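Local coordinates for vacuolar aminopeptidase 1 (Saccharomyces cerevisiae, PDB 5JGF), which removes N-terminal amino acids, preferably neutral or hydrophobic ones, from peptides and proteins in the vacuole as a zinc-dependent dodecameric enzyme of the M18 family, at residues D[55-60]-D[282-287]; D[112-117]-D[184-189]; D[123-128]-D[176-181]. All blocks are in the same frame, centred on the assembly; numbering follows the deposited sequence.

In the fold
From the N terminus, the chain first passes residues 55-60, where strand 58-65 enters the nine-stranded mixed sheet, and does not complete contact 1 until residues 282-287, between helix 261-278 and strand 289-295. Contacts 2 and 3 fall within that span. Residues 112-117 open contact 2 and 123-128 open contact 3; 176-181 then close contact 3 and 184-189 close contact 2, so the three loops nest without crossing. Contact 2 pairs strands 112-119 and 187-189 of the six-stranded antiparallel sheet, contact 3 joins two of its connecting loops, and both, centred about 13 Å apart, touch a second subunit. Contact 1 lies on the opposite side of the chain's centre, about 52 Å from either by centres.

Contact 1. Residues D[55-60]-D[282-287]; sequences GEDGGK and NTEESD
Asp57 meets Thr283 and Glu284 around one bridging water, where a type I beta turn, Gly55 to Gly58, leads into strand 58-65 of the large mixed sheet. The water donates to Asp57 O (2.7 Å) and to Glu284 OE2 (2.8 Å) and accepts from Thr283 OG1, so it takes the place of a direct hydrogen bond between the segments. Beside this bridge, Glu284 OE2 also lies 3.2 Å from Asp57 CB, and the two carboxylates cross with their planes 55° apart. Asp57 OD1 comes within 3.3 Å of Glu284 OE2; two acceptors this close would probably raise the proton affinity of one or both. With an alanine in place of Asp57 the carboxylate is gone, which would probably open a gap beside Glu284 OE2 and leave less of a side chain packed on Lys77, though the water could still bridge from Asp57 O. Glu284 reaches across because its chain bends at chi2 (-95°).

The apolar part of the contact is the methyl of Thr283, whose CG2 rests 3.6 Å from Gly59 CA and 4.3 Å from Lys60 CG; Ile74 of strand 69-76 also packs on Thr283 and Lys60. Farther out, Gly59 pairs through its backbone with Leu75 of strand 69-76, and Thr283 bonds to Lys77, just beyond that strand's end. Lys60 NZ ends on Ala278 O, at the close of helix 261-278. Within the second loop, Asn282 O accepts from two backbone donors, Glu285 N and Ser286 N, each at 3.0 Å.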
ATOM      1  N   GLY D  55      26.767  20.350 -64.748  1.00 27.88           N
ATOM      2  CA  GLY D  55      26.854  21.484 -65.651  1.00 28.19           C
ATOM      3  C   GLY D  55      25.536  22.233 -65.753  1.00 28.52           C
ATOM      4  O   GLY D  55      24.585  21.922 -65.037  1.00 28.06           O
ATOM      5  N   GLU D  56      25.468  23.217 -66.649  1.00 27.56           N
ATOM      6  CA  GLU D  56      24.244  23.998 -66.799  1.00 26.90           C
ATOM      7  C   GLU D  56      23.087  23.217 -67.409  1.00 24.74           C
ATOM      8  O   GLU D  56      21.947  23.673 -67.360  1.00 23.16           O
ATOM      9  CB  GLU D  56      24.507  25.277 -67.596  1.00 30.51           C
ATOM     10  CG  GLU D  56      25.397  25.114 -68.799  1.00 35.63           C
ATOM     11  CD  GLU D  56      25.733  26.446 -69.445  1.00 39.83           C
ATOM     12  OE1 GLU D  56      25.950  26.469 -70.674  1.00 41.88           O
ATOM     13  OE2 GLU D  56      25.789  27.461 -68.722  1.00 41.26           O
ATOM     14  N   ASP D  57      23.364  22.049 -67.981  1.00 24.07           N
ATOM     15  CA  ASP D  57      22.289  21.240 -68.557  1.00 26.25           C
ATOM     16  C   ASP D  57      21.561  20.492 -67.441  1.00 24.60           C
ATOM     17  O   ASP D  57      20.534  19.849 -67.675  1.00 24.36           O
ATOM     18  CB  ASP D  57      22.835  20.219 -69.555  1.00 30.20           C
ATOM     19  CG  ASP D  57      23.385  20.862 -70.821  1.00 34.74           C
ATOM     20  OD1 ASP D  57      22.697  21.729 -71.400  1.00 35.13           O
ATOM     21  OD2 ASP D  57      24.495  20.481 -71.247  1.00 38.57           O
ATOM     22  N   GLY D  58      22.108  20.575 -66.233  1.00 23.16           N
ATOM     23  CA  GLY D  58      21.506  19.892 -65.106  1.00 22.40           C
ATOM     24  C   GLY D  58      21.653  18.401 -65.313  1.00 21.71           C
ATOM     25  O   GLY D  58      22.668  17.948 -65.843  1.00 21.07           O
ATOM     26  N   GLY D  59      20.652  17.631 -64.904  1.00 19.51           N
ATOM     27  CA  GLY D  59      20.735  16.195 -65.088  1.00 19.65           C
ATOM     28  C   GLY D  59      20.179  15.382 -63.936  1.00 19.77           C
ATOM     29  O   GLY D  59      19.506  15.913 -63.051  1.00 20.16           O
ATOM     30  N   LYS D  60      20.462  14.085 -63.961  1.00 18.59           N
ATOM     31  CA  LYS D  60      20.001  13.161 -62.932  1.00 18.62           C
ATOM     32  C   LYS D  60      21.201  12.644 -62.147  1.00 18.66           C
ATOM     33  O   LYS D  60      22.119  12.051 -62.720  1.00 18.57           O
ATOM     34  CB  LYS D  60      19.254  11.996 -63.585  1.00 17.07           C
ATOM     35  CG  LYS D  60      18.038  12.442 -64.380  1.00 18.02           C
ATOM     36  CD  LYS D  60      17.438  11.302 -65.184  1.00 20.37           C
ATOM     37  CE  LYS D  60      16.294  11.796 -66.061  1.00 22.21           C
ATOM     38  NZ  LYS D  60      15.819  10.727 -66.984  1.00 21.60           N
ATOM     39  N   ASN D 282      12.932  15.265 -69.329  1.00 29.13           N
ATOM     40  CA  ASN D 282      14.143  15.572 -70.074  1.00 26.18           C
ATOM     41  C   ASN D 282      14.689  16.816 -69.401  1.00 26.81           C
ATOM     42  O   ASN D 282      14.078  17.889 -69.432  1.00 27.71           O
ATOM     43  CB  ASN D 282      13.886  15.815 -71.564  1.00 30.87           C
ATOM     44  CG  ASN D 282      15.177  16.031 -72.330  1.00 27.19           C
ATOM     45  OD1 ASN D 282      15.820  17.078 -72.191  1.00 31.57           O
ATOM     46  ND2 ASN D 282      15.594  15.026 -73.106  1.00 29.49           N
ATOM     47  N   THR D 283      15.833  16.642 -68.756  1.00 28.66           N
ATOM     48  CA  THR D 283      16.473  17.719 -68.030  1.00 29.46           C
ATOM     49  C   THR D 283      16.834  18.916 -68.896  1.00 29.10           C
ATOM     50  O   THR D 283      16.966  20.025 -68.390  1.00 28.83           O
ATOM     51  CB  THR D 283      17.712  17.191 -67.308  1.00 30.05           C
ATOM     52  OG1 THR D 283      18.514  16.436 -68.225  1.00 33.53           O
ATOM     53  CG2 THR D 283      17.278  16.273 -66.164  1.00 30.88           C
ATOM     54  N   GLU D 284      16.977  18.707 -70.201  1.00 31.14           N
ATOM     55  CA  GLU D 284      17.315  19.806 -71.109  1.00 33.37           C
ATOM     56  C   GLU D 284      16.153  20.788 -71.237  1.00 32.61           C
ATOM     57  O   GLU D 284      16.354  21.972 -71.513  1.00 31.71           O
ATOM     58  CB  GLU D 284      17.660  19.255 -72.496  1.00 36.91           C
ATOM     59  CG  GLU D 284      18.786  18.239 -72.493  1.00 44.18           C
ATOM     60  CD  GLU D 284      20.135  18.862 -72.781  1.00 48.18           C
ATOM     61  OE1 GLU D 284      20.385  19.207 -73.955  1.00 50.72           O
ATOM     62  OE2 GLU D 284      20.940  19.013 -71.838  1.00 50.04           O
ATOM     63  N   GLU D 285      14.940  20.285 -71.024  1.00 32.98           N
ATOM     64  CA  GLU D 285      13.727  21.092 -71.139  1.00 35.14           C
ATOM     65  C   GLU D 285      13.101  21.509 -69.805  1.00 33.47           C
ATOM     66  O   GLU D 285      12.524  22.593 -69.687  1.00 35.80           O
ATOM     67  CB  GLU D 285      12.692  20.315 -71.961  1.00 40.78           C
ATOM     68  CG  GLU D 285      13.027  20.195 -73.445  1.00 50.05           C
ATOM     69  CD  GLU D 285      12.421  18.960 -74.092  1.00 55.33           C
ATOM     70  OE1 GLU D 285      13.162  17.975 -74.298  1.00 58.64           O
ATOM     71  OE2 GLU D 285      11.206  18.967 -74.386  1.00 59.01           O
ATOM     72  N   SER D 286      13.229  20.651 -68.802  1.00 29.30           N
ATOM     73  CA  SER D 286      12.644  20.890 -67.484  1.00 25.07           C
ATOM     74  C   SER D 286      13.161  22.095 -66.697  1.00 23.43           C
ATOM     75  O   SER D 286      14.333  22.462 -66.791  1.00 21.30           O
ATOM     76  CB  SER D 286      12.806  19.628 -66.627  1.00 25.38           C
ATOM     77  OG  SER D 286      12.255  19.814 -65.337  1.00 23.04           O
ATOM     78  N   ASP D 287      12.270  22.699 -65.913  1.00 20.65           N
ATOM     79  CA  ASP D 287      12.622  23.839 -65.071  1.00 20.89           C
ATOM     80  C   ASP D 287      12.415  23.478 -63.598  1.00 19.38           C
ATOM     81  O   ASP D 287      12.263  24.353 -62.747  1.00 18.27           O
ATOM     82  CB  ASP D 287      11.772  25.066 -65.425  1.00 21.45           C
ATOM     83  CG  ASP D 287      10.281  24.824 -65.252  1.00 24.81           C
ATOM     84  OD1 ASP D 287       9.501  25.772 -65.482  1.00 24.86           O
ATOM     85  OD2 ASP D 287       9.882  23.694 -64.895  1.00 24.07           O
TER
HETATM   86  O   HOH W   1      20.316  17.781 -69.410  1.00 39.09           O

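Contact 2. Residues D[112-117]-D[184-189]; sequences GRIAVA and TIPVIG
Ile188 holds CG1 trans to its own backbone N (chi1 -168°), which lays CG2 against Gly112 O at 3.3 Å and carries CD1 out to Ile114 CG2, 4.0 Å away. Ile114 has CG1 tucked between its backbone N and carbonyl carbon (chi1 52°), and from there CG1 packs across Pro186 CB at 4.0 Å. Val116 points its CG2 methyl at Pro186 CD, 3.5 Å apart. Leu240 of strand 233-242 packs on Ile114, Val116 and Pro186 together.

The backbones pair antiparallel through a classic beta bulge, in which Ile188 and Gly189 both face Gly112. Gly112 O is gripped twice from the same face of its carbonyl plane, by Ile188 N at 2.8 Å and by Gly189 N at 3.3 Å. In return Gly112 N reaches Gly189 O at 2.7 Å along a nearly straight N-H...O line (174°), although it sits well above that carbonyl's plane. Beyond the bulge Arg113 and Val187 form a non-hydrogen-bonded pair, and a weak bond from Ile114 N to Pro186 O (3.3 Å) is the last backbone link.

Strand 187-189 is one of the two edge strands of the chain's six-stranded antiparallel sheet, next to strand 112-119. Arg113 passes its CB and CG over Pro186 O and crosses Ile185 at a slant, while its NH1 bonds Asn352 OD1 of a second subunit, whose ND2 is bonded by Ile185 O. Backbone bonds and apolar branches join the strands, while the Arg113 guanidinium, the Ile185 carbonyl and the Ile188 backbone also bond to that second subunit, so the same edge serves both sheet and dodecamer.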
ATOM      1  N   GLY D 112      26.097 -21.743 -27.802  1.00 15.64           N
ATOM      2  CA  GLY D 112      26.822 -20.613 -28.340  1.00 14.88           C
ATOM      3  C   GLY D 112      25.829 -19.470 -28.433  1.00 16.28           C
ATOM      4  O   GLY D 112      24.702 -19.661 -28.901  1.00 16.12           O
ATOM      5  N   ARG D 113      26.231 -18.294 -27.961  1.00 13.96           N
ATOM      6  CA  ARG D 113      25.383 -17.105 -27.991  1.00 14.16           C
ATOM      7  C   ARG D 113      26.228 -15.922 -28.449  1.00 14.59           C
ATOM      8  O   ARG D 113      27.454 -15.983 -28.408  1.00 15.63           O
ATOM      9  CB  ARG D 113      24.830 -16.803 -26.592  1.00 12.97           C
ATOM     10  CG  ARG D 113      23.884 -17.866 -26.038  1.00 14.02           C
ATOM     11  CD  ARG D 113      23.371 -17.478 -24.660  1.00 14.59           C
ATOM     12  NE  ARG D 113      24.442 -17.436 -23.665  1.00 16.02           N
ATOM     13  CZ  ARG D 113      24.279 -17.033 -22.409  1.00 17.11           C
ATOM     14  NH1 ARG D 113      23.083 -16.631 -21.990  1.00 17.44           N
ATOM     15  NH2 ARG D 113      25.308 -17.028 -21.571  1.00 17.65           N
ATOM     16  N   ILE D 114      25.576 -14.856 -28.902  1.00 14.04           N
ATOM     17  CA  ILE D 114      26.298 -13.659 -29.317  1.00 14.23           C
ATOM     18  C   ILE D 114      25.734 -12.459 -28.572  1.00 14.22           C
ATOM     19  O   ILE D 114      24.524 -12.345 -28.385  1.00 14.65           O
ATOM     20  CB  ILE D 114      26.198 -13.394 -30.843  1.00 15.39           C
ATOM     21  CG1 ILE D 114      24.737 -13.414 -31.292  1.00 17.22           C
ATOM     22  CG2 ILE D 114      27.029 -14.423 -31.602  1.00 16.19           C
ATOM     23  CD1 ILE D 114      24.545 -12.988 -32.742  1.00 18.07           C
ATOM     24  N   ALA D 115      26.623 -11.574 -28.139  1.00 12.93           N
ATOM     25  CA  ALA D 115      26.215 -10.375 -27.418  1.00 13.96           C
ATOM     26  C   ALA D 115      25.703  -9.352 -28.428  1.00 13.45           C
ATOM     27  O   ALA D 115      26.384  -9.040 -29.407  1.00 12.55           O
ATOM     28  CB  ALA D 115      27.395  -9.812 -26.640  1.00 14.13           C
ATOM     29  N   VAL D 116      24.502  -8.838 -28.188  1.00 12.50           N
ATOM     30  CA  VAL D 116      23.887  -7.871 -29.090  1.00 12.11           C
ATOM     31  C   VAL D 116      23.220  -6.739 -28.321  1.00 12.54           C
ATOM     32  O   VAL D 116      23.074  -6.804 -27.100  1.00 12.95           O
ATOM     33  CB  VAL D 116      22.815  -8.546 -29.984  1.00 12.90           C
ATOM     34  CG1 VAL D 116      23.443  -9.673 -30.795  1.00 12.42           C
ATOM     35  CG2 VAL D 116      21.681  -9.092 -29.119  1.00 13.88           C
ATOM     36  N   ALA D 117      22.806  -5.707 -29.049  1.00 12.31           N
ATOM     37  CA  ALA D 117      22.143  -4.555 -28.448  1.00 11.33           C
ATOM     38  C   ALA D 117      20.963  -4.147 -29.322  1.00 12.95           C
ATOM     39  O   ALA D 117      20.978  -4.345 -30.538  1.00 12.12           O
ATOM     40  CB  ALA D 117      23.124  -3.395 -28.315  1.00 11.52           C
ATOM     41  N   THR D 184      17.115 -11.667 -23.190  1.00 13.09           N
ATOM     42  CA  THR D 184      16.851 -11.730 -24.624  1.00 13.16           C
ATOM     43  C   THR D 184      18.161 -11.806 -25.403  1.00 13.43           C
ATOM     44  O   THR D 184      18.521 -10.877 -26.129  1.00 14.56           O
ATOM     45  CB  THR D 184      16.044 -10.502 -25.078  1.00 12.11           C
ATOM     46  OG1 THR D 184      16.790  -9.316 -24.801  1.00 13.28           O
ATOM     47  CG2 THR D 184      14.719 -10.435 -24.335  1.00 14.38           C
ATOM     48  N   ILE D 185      18.867 -12.920 -25.244  1.00 12.12           N
ATOM     49  CA  ILE D 185      20.149 -13.124 -25.908  1.00 13.54           C
ATOM     50  C   ILE D 185      20.020 -14.158 -27.023  1.00 14.01           C
ATOM     51  O   ILE D 185      19.521 -15.262 -26.813  1.00 12.09           O
ATOM     52  CB  ILE D 185      21.225 -13.590 -24.894  1.00 14.74           C
ATOM     53  CG1 ILE D 185      21.296 -12.600 -23.725  1.00 13.32           C
ATOM     54  CG2 ILE D 185      22.588 -13.685 -25.575  1.00 11.96           C
ATOM     55  CD1 ILE D 185      22.219 -13.034 -22.590  1.00 13.89           C
ATOM     56  N   PRO D 186      20.466 -13.804 -28.239  1.00 14.30           N
ATOM     57  CA  PRO D 186      20.367 -14.749 -29.354  1.00 13.25           C
ATOM     58  C   PRO D 186      21.244 -15.982 -29.173  1.00 13.82           C
ATOM     59  O   PRO D 186      22.422 -15.874 -28.816  1.00 14.13           O
ATOM     60  CB  PRO D 186      20.813 -13.922 -30.563  1.00 13.17           C
ATOM     61  CG  PRO D 186      20.555 -12.492 -30.140  1.00 14.85           C
ATOM     62  CD  PRO D 186      20.978 -12.501 -28.694  1.00 12.93           C
ATOM     63  N   VAL D 187      20.657 -17.150 -29.419  1.00 14.29           N
ATOM     64  CA  VAL D 187      21.379 -18.413 -29.342  1.00 12.88           C
ATOM     65  C   VAL D 187      21.783 -18.687 -30.785  1.00 16.42           C
ATOM     66  O   VAL D 187      20.936 -18.693 -31.683  1.00 15.25           O
ATOM     67  CB  VAL D 187      20.474 -19.546 -28.818  1.00 13.75           C
ATOM     68  CG1 VAL D 187      21.157 -20.895 -28.999  1.00 14.03           C
ATOM     69  CG2 VAL D 187      20.165 -19.310 -27.345  1.00 12.63           C
ATOM     70  N   ILE D 188      23.074 -18.908 -31.008  1.00 14.68           N
ATOM     71  CA  ILE D 188      23.573 -19.122 -32.356  1.00 16.30           C
ATOM     72  C   ILE D 188      23.966 -20.564 -32.678  1.00 17.18           C
ATOM     73  O   ILE D 188      24.047 -20.939 -33.846  1.00 18.12           O
ATOM     74  CB  ILE D 188      24.757 -18.149 -32.625  1.00 18.37           C
ATOM     75  CG1 ILE D 188      25.110 -18.134 -34.111  1.00 21.53           C
ATOM     76  CG2 ILE D 188      25.959 -18.534 -31.774  1.00 18.68           C
ATOM     77  CD1 ILE D 188      25.947 -16.929 -34.515  1.00 21.76           C
ATOM     78  N   GLY D 189      24.199 -21.382 -31.659  1.00 17.94           N
ATOM     79  CA  GLY D 189      24.554 -22.765 -31.933  1.00 18.35           C
ATOM     80  C   GLY D 189      24.825 -23.627 -30.718  1.00 19.47           C
ATOM     81  O   GLY D 189      24.623 -23.209 -29.581  1.00 17.38           O
TER

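Contact 3. Residues D[123-128]-D[176-181]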
ATOM      1  N   LEU D 123      14.131  -6.420 -29.134  1.00 12.12           N
ATOM      2  CA  LEU D 123      14.461  -7.354 -28.057  1.00 14.95           C
ATOM      3  C   LEU D 123      13.342  -7.440 -27.027  1.00 16.10           C
ATOM      4  O   LEU D 123      13.588  -7.536 -25.822  1.00 16.41           O
ATOM      5  CB  LEU D 123      15.771  -6.956 -27.366  1.00 14.02           C
ATOM      6  CG  LEU D 123      17.032  -7.061 -28.229  1.00 12.98           C
ATOM      7  CD1 LEU D 123      18.247  -6.656 -27.411  1.00 11.53           C
ATOM      8  CD2 LEU D 123      17.191  -8.485 -28.749  1.00 13.51           C
ATOM      9  N   ASN D 124      12.105  -7.386 -27.509  1.00 15.26           N
ATOM     10  CA  ASN D 124      10.947  -7.507 -26.636  1.00 15.97           C
ATOM     11  C   ASN D 124      10.283  -8.834 -26.977  1.00 15.02           C
ATOM     12  O   ASN D 124      10.865  -9.662 -27.681  1.00 14.24           O
ATOM     13  CB  ASN D 124       9.967  -6.348 -26.841  1.00 16.35           C
ATOM     14  CG  ASN D 124       9.647  -6.105 -28.297  1.00 18.78           C
ATOM     15  OD1 ASN D 124       9.594  -7.036 -29.100  1.00 19.29           O
ATOM     16  ND2 ASN D 124       9.413  -4.847 -28.646  1.00 20.74           N
ATOM     17  N   GLU D 125       9.064  -9.043 -26.500  1.00 13.72           N
ATOM     18  CA  GLU D 125       8.394 -10.303 -26.764  1.00 15.98           C
ATOM     19  C   GLU D 125       8.099 -10.601 -28.229  1.00 14.91           C
ATOM     20  O   GLU D 125       8.006 -11.764 -28.614  1.00 15.37           O
ATOM     21  CB  GLU D 125       7.127 -10.397 -25.912  1.00 20.66           C
ATOM     22  CG  GLU D 125       7.440 -10.907 -24.506  1.00 27.30           C
ATOM     23  CD  GLU D 125       6.386 -10.548 -23.485  1.00 31.95           C
ATOM     24  OE1 GLU D 125       6.337  -9.368 -23.073  1.00 33.60           O
ATOM     25  OE2 GLU D 125       5.610 -11.448 -23.095  1.00 33.92           O
ATOM     26  N   LEU D 126       7.976  -9.568 -29.057  1.00 13.41           N
ATOM     27  CA  LEU D 126       7.708  -9.801 -30.473  1.00 12.67           C
ATOM     28  C   LEU D 126       8.946 -10.363 -31.172  1.00 13.67           C
ATOM     29  O   LEU D 126       8.839 -10.981 -32.233  1.00 13.21           O
ATOM     30  CB  LEU D 126       7.252  -8.507 -31.154  1.00 13.77           C
ATOM     31  CG  LEU D 126       5.922  -7.932 -30.639  1.00 15.72           C
ATOM     32  CD1 LEU D 126       5.632  -6.608 -31.324  1.00 16.02           C
ATOM     33  CD2 LEU D 126       4.792  -8.918 -30.900  1.00 17.49           C
ATOM     34  N   TRP D 127      10.116 -10.163 -30.571  1.00 12.03           N
ATOM     35  CA  TRP D 127      11.360 -10.662 -31.148  1.00 11.92           C
ATOM     36  C   TRP D 127      11.714 -12.067 -30.682  1.00 13.73           C
ATOM     37  O   TRP D 127      12.688 -12.665 -31.148  1.00 13.22           O
ATOM     38  CB  TRP D 127      12.516  -9.703 -30.840  1.00 11.68           C
ATOM     39  CG  TRP D 127      12.589  -8.559 -31.812  1.00 11.41           C
ATOM     40  CD1 TRP D 127      11.748  -7.483 -31.888  1.00 11.74           C
ATOM     41  CD2 TRP D 127      13.528  -8.411 -32.886  1.00 10.60           C
ATOM     42  NE1 TRP D 127      12.104  -6.678 -32.948  1.00 12.93           N
ATOM     43  CE2 TRP D 127      13.192  -7.224 -33.575  1.00 11.16           C
ATOM     44  CE3 TRP D 127      14.620  -9.170 -33.335  1.00 10.60           C
ATOM     45  CZ2 TRP D 127      13.911  -6.775 -34.692  1.00 11.96           C
ATOM     46  CZ3 TRP D 127      15.334  -8.722 -34.446  1.00 10.64           C
ATOM     47  CH2 TRP D 127      14.974  -7.536 -35.111  1.00  9.26           C
ATOM     48  N   LEU D 128      10.918 -12.602 -29.763  1.00 11.17           N
ATOM     49  CA  LEU D 128      11.165 -13.948 -29.264  1.00 11.24           C
ATOM     50  C   LEU D 128      10.669 -14.984 -30.263  1.00  9.52           C
ATOM     51  O   LEU D 128       9.659 -14.783 -30.935  1.00 10.25           O
ATOM     52  CB  LEU D 128      10.430 -14.184 -27.944  1.00 11.44           C
ATOM     53  CG  LEU D 128      10.812 -13.333 -26.735  1.00 12.00           C
ATOM     54  CD1 LEU D 128       9.891 -13.686 -25.575  1.00 14.15           C
ATOM     55  CD2 LEU D 128      12.262 -13.579 -26.364  1.00 13.26           C
ATOM     56  N   GLY D 176       6.795 -11.982 -19.127  1.00 18.88           N
ATOM     57  CA  GLY D 176       7.514 -10.775 -19.486  1.00 20.12           C
ATOM     58  C   GLY D 176       7.111  -9.585 -18.636  1.00 22.29           C
ATOM     59  O   GLY D 176       6.226  -9.709 -17.789  1.00 21.05           O
ATOM     60  N   PRO D 177       7.727  -8.410 -18.846  1.00 21.87           N
ATOM     61  CA  PRO D 177       8.778  -8.162 -19.839  1.00 21.83           C
ATOM     62  C   PRO D 177      10.108  -8.793 -19.450  1.00 19.52           C
ATOM     63  O   PRO D 177      10.326  -9.145 -18.289  1.00 19.79           O
ATOM     64  CB  PRO D 177       8.849  -6.641 -19.883  1.00 23.04           C
ATOM     65  CG  PRO D 177       8.585  -6.278 -18.460  1.00 24.47           C
ATOM     66  CD  PRO D 177       7.413  -7.172 -18.110  1.00 23.27           C
ATOM     67  N   PHE D 178      11.001  -8.923 -20.422  1.00 17.73           N
ATOM     68  CA  PHE D 178      12.296  -9.533 -20.172  1.00 15.76           C
ATOM     69  C   PHE D 178      13.455  -8.552 -20.257  1.00 15.72           C
ATOM     70  O   PHE D 178      13.413  -7.584 -21.017  1.00 14.99           O
ATOM     71  CB  PHE D 178      12.505 -10.687 -21.150  1.00 15.80           C
ATOM     72  CG  PHE D 178      11.418 -11.718 -21.090  1.00 14.85           C
ATOM     73  CD1 PHE D 178      10.378 -11.709 -22.015  1.00 16.71           C
ATOM     74  CD2 PHE D 178      11.405 -12.668 -20.074  1.00 17.12           C
ATOM     75  CE1 PHE D 178       9.335 -12.636 -21.928  1.00 15.03           C
ATOM     76  CE2 PHE D 178      10.368 -13.599 -19.977  1.00 18.02           C
ATOM     77  CZ  PHE D 178       9.332 -13.580 -20.908  1.00 18.32           C
ATOM     78  N   ASP D 179      14.486  -8.813 -19.459  1.00 14.72           N
ATOM     79  CA  ASP D 179      15.680  -7.975 -19.420  1.00 13.82           C
ATOM     80  C   ASP D 179      16.400  -8.086 -20.763  1.00 14.95           C
ATOM     81  O   ASP D 179      16.749  -9.185 -21.195  1.00 14.26           O
ATOM     82  CB  ASP D 179      16.600  -8.449 -18.294  1.00 16.22           C
ATOM     83  CG  ASP D 179      17.777  -7.530 -18.080  1.00 18.19           C
ATOM     84  OD1 ASP D 179      17.757  -6.765 -17.093  1.00 18.16           O
ATOM     85  OD2 ASP D 179      18.716  -7.563 -18.902  1.00 15.50           O
ATOM     86  N   LYS D 180      16.635  -6.948 -21.413  1.00 13.55           N
ATOM     87  CA  LYS D 180      17.285  -6.936 -22.723  1.00 14.88           C
ATOM     88  C   LYS D 180      18.762  -7.319 -22.727  1.00 14.84           C
ATOM     89  O   LYS D 180      19.316  -7.646 -23.777  1.00 15.47           O
ATOM     90  CB  LYS D 180      17.107  -5.567 -23.387  1.00 15.07           C
ATOM     91  CG  LYS D 180      15.648  -5.209 -23.659  1.00 16.36           C
ATOM     92  CD  LYS D 180      15.522  -3.974 -24.543  1.00 20.44           C
ATOM     93  CE  LYS D 180      16.134  -2.734 -23.891  1.00 23.25           C
ATOM     94  NZ  LYS D 180      15.408  -2.345 -22.644  1.00 26.79           N
ATOM     95  N   GLU D 181      19.403  -7.286 -21.565  1.00 12.55           N
ATOM     96  CA  GLU D 181      20.814  -7.646 -21.483  1.00 14.69           C
ATOM     97  C   GLU D 181      21.028  -9.100 -21.054  1.00 14.54           C
ATOM     98  O   GLU D 181      21.877  -9.799 -21.608  1.00 14.43           O
ATOM     99  CB  GLU D 181      21.530  -6.706 -20.505  1.00 14.41           C
ATOM    100  CG  GLU D 181      22.997  -7.031 -20.227  1.00 15.88           C
ATOM    101  CD  GLU D 181      23.882  -6.922 -21.459  1.00 18.10           C
ATOM    102  OE1 GLU D 181      23.619  -6.047 -22.311  1.00 15.24           O
ATOM    103  OE2 GLU D 181      24.853  -7.706 -21.563  1.00 17.07           O
TER
HETATM  104  O   HOH W   2      12.394  -6.835 -23.394  1.00 20.41           O
HETATM  105  O   HOH W   3       4.698 -12.719 -21.047  1.00 32.11           O
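Leu123 sets its CB against the aliphatic stem of Lys180, 4.1 Å from CG, while its CD1 rests 3.9 Å from Lys180 O. Its carbonyl is tied across by a water that donates both to Leu123 O and to Phe178 O. Next comes a turn in which Asn124 O accepts from Trp127 N, and this brings Glu125 and Leu128 round to the Phe178 ring. Glu125 meets the ring at its edge: CG lies in the ring plane, 3.6 Å from CE1, and the carboxylate stands almost perpendicular to the ring (88°). Glu125 OE2 accepts from a second water (2.6 Å), which takes the N-H of Gly176, just before the cis peptide to Pro177; the carboxylate also lies close to that of Glu125 of a second subunit. Gly176 CA lies over one face of the ring, toward its rim. Leu128 finishes the segment, pressing CD1 to within 3.8 Å of Phe178 CE1.

Both segments lie in loops, one between strands 112-119 and 132-140, the other between 149-154 and 187-189. Phe353 of the second subunit packs on Phe178, while Pro118 of strand 112-119 packs on Leu123 and Lys180, and Val97 of strand 96-99 backs Leu123 and Trp127.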